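Local atomic coordinates of putative ABC type-2 transporter (Thermotoga maritima MSB8, PDB entry 3CNI), a protein that probably works as part of an ABC-2 type membrane transporter, of which this chain is one calcium-binding domain. Residues N142-P145 and E146-M149. Sequence-based numbering, arbitrary orientation.
Sequences NHSP and EAIM. With CA (calcium ion), chain B.
His143 lays its CB against the end of the Ile148 side chain, 3.8 Å from CD1, the two side chains crossing at about a right angle, while Ala147 CB lies at the edge of the imidazole ring. The ring's ND1 bonds back to Lys141 O. Between these residues the helix starts: Ser144 is the N-cap, its OG accepting from Ala147 N at 3.1 Å and 160°. A chi1 of 76° sets OG between the backbone N and the carbonyl carbon, which brings it over the first turn. An alanine here would lack that hydroxyl, and Ala147 N would probably be left without its capping acceptor. The regular i to i+4 bonds follow, Ile148 N to Ser144 O at 2.9 Å and Met149 N to Pro145 O at 2.8 Å. Glu146, bent at chi2 (89°), divides its carboxylate: OE2 binds calcium at 2.5 Å, whereas OE1 accepts from a water that is itself a calcium ligand. Ser99, on helix 89-107, also binds this ion, which therefore links that helix to the start of helix 145-152. Pro145 and Met149 pack on strands 76-84 and 127-135, and Met149 also meets Phe124 of the second subunit.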
loop_
_atom_site.group_PDB
_atom_site.type_symbol
_atom_site.label_atom_id
_atom_site.label_comp_id
_atom_site.label_asym_id
_atom_site.label_seq_id
_atom_site.Cartn_x
_atom_site.Cartn_y
_atom_site.Cartn_z
ATOM N N ASN A 142 5.843 17.018 3.343
ATOM C CA ASN A 142 5.002 16.617 2.208
ATOM C C ASN A 142 5.676 15.628 1.255
ATOM O O ASN A 142 5.247 15.387 0.133
ATOM C CB ASN A 142 4.492 17.873 1.514
ATOM C CG ASN A 142 3.438 18.577 2.362
ATOM O OD1 ASN A 142 2.446 17.950 2.758
ATOM N ND2 ASN A 142 3.659 19.844 2.679
ATOM N N HIS A 143 6.762 15.064 1.731
ATOM C CA HIS A 143 7.422 14.039 0.999
ATOM C C HIS A 143 7.471 12.800 1.779
ATOM O O HIS A 143 7.740 12.806 2.974
ATOM C CB HIS A 143 8.855 14.452 0.645
ATOM C CG HIS A 143 8.937 15.601 -0.303
ATOM N ND1 HIS A 143 8.520 16.869 0.028
ATOM C CD2 HIS A 143 9.434 15.682 -1.555
ATOM C CE1 HIS A 143 8.708 17.675 -1.001
ATOM N NE2 HIS A 143 9.301 16.986 -1.958
ATOM N N SER A 144 7.254 11.722 1.050
ATOM C CA SER A 144 7.472 10.342 1.497
ATOM C C SER A 144 8.948 9.938 1.482
ATOM O O SER A 144 9.797 10.599 0.801
ATOM C CB SER A 144 6.701 9.381 0.553
ATOM O OG SER A 144 7.349 9.217 -0.703
ATOM N N PRO A 145 9.288 8.851 2.205
ATOM C CA PRO A 145 10.667 8.390 2.175
ATOM C C PRO A 145 11.120 7.921 0.822
ATOM O O PRO A 145 12.267 8.099 0.462
ATOM C CB PRO A 145 10.677 7.228 3.174
ATOM C CG PRO A 145 9.523 7.485 4.105
ATOM C CD PRO A 145 8.484 8.143 3.230
ATOM N N GLU A 146 10.203 7.310 0.079
ATOM C CA GLU A 146 10.491 6.893 -1.305
ATOM C C GLU A 146 10.954 8.095 -2.107
ATOM O O GLU A 146 11.949 8.053 -2.857
ATOM C CB GLU A 146 9.262 6.362 -1.985
ATOM C CG GLU A 146 8.679 5.019 -1.438
ATOM C CD GLU A 146 7.627 5.097 -0.272
ATOM O OE1 GLU A 146 7.581 6.009 0.621
ATOM O OE2 GLU A 146 6.873 4.132 -0.230
ATOM N N ALA A 147 10.169 9.160 -2.002
ATOM C CA ALA A 147 10.431 10.417 -2.771
ATOM C C ALA A 147 11.769 10.969 -2.370
ATOM O O ALA A 147 12.565 11.331 -3.193
ATOM C CB ALA A 147 9.341 11.479 -2.532
ATOM N N ILE A 148 12.016 11.033 -1.080
ATOM C CA ILE A 148 13.275 11.612 -0.613
ATOM C C ILE A 148 14.439 10.747 -1.063
ATOM O O ILE A 148 15.472 11.224 -1.472
ATOM C CB ILE A 148 13.334 11.834 0.899
ATOM C CG1 ILE A 148 12.327 12.908 1.247
ATOM C CG2 ILE A 148 14.730 12.355 1.272
ATOM C CD1 ILE A 148 12.636 14.236 0.550
HETATM N N MSE A 149 14.222 9.451 -1.019
HETATM C CA MSE A 149 15.290 8.533 -1.384
HETATM C C MSE A 149 15.498 8.551 -2.877
HETATM O O MSE A 149 16.594 8.441 -3.306
HETATM C CB MSE A 149 14.963 7.108 -0.893
HETATM C CG MSE A 149 14.935 6.976 0.637
HETATM SE SE MSE A 149 16.795 7.184 1.333
HETATM C CE MSE A 149 16.349 8.510 2.727
HETATM CA CA CA B . 4.751 3.663 0.969
HETATM O O HOH W 1 5.752 5.544 2.299
HETATM O O HOH W 2 2.478 4.067 1.450
HETATM O O HOH W 3 3.993 2.629 -1.035
HETATM O O HOH W 4 5.726 1.547 0.907
#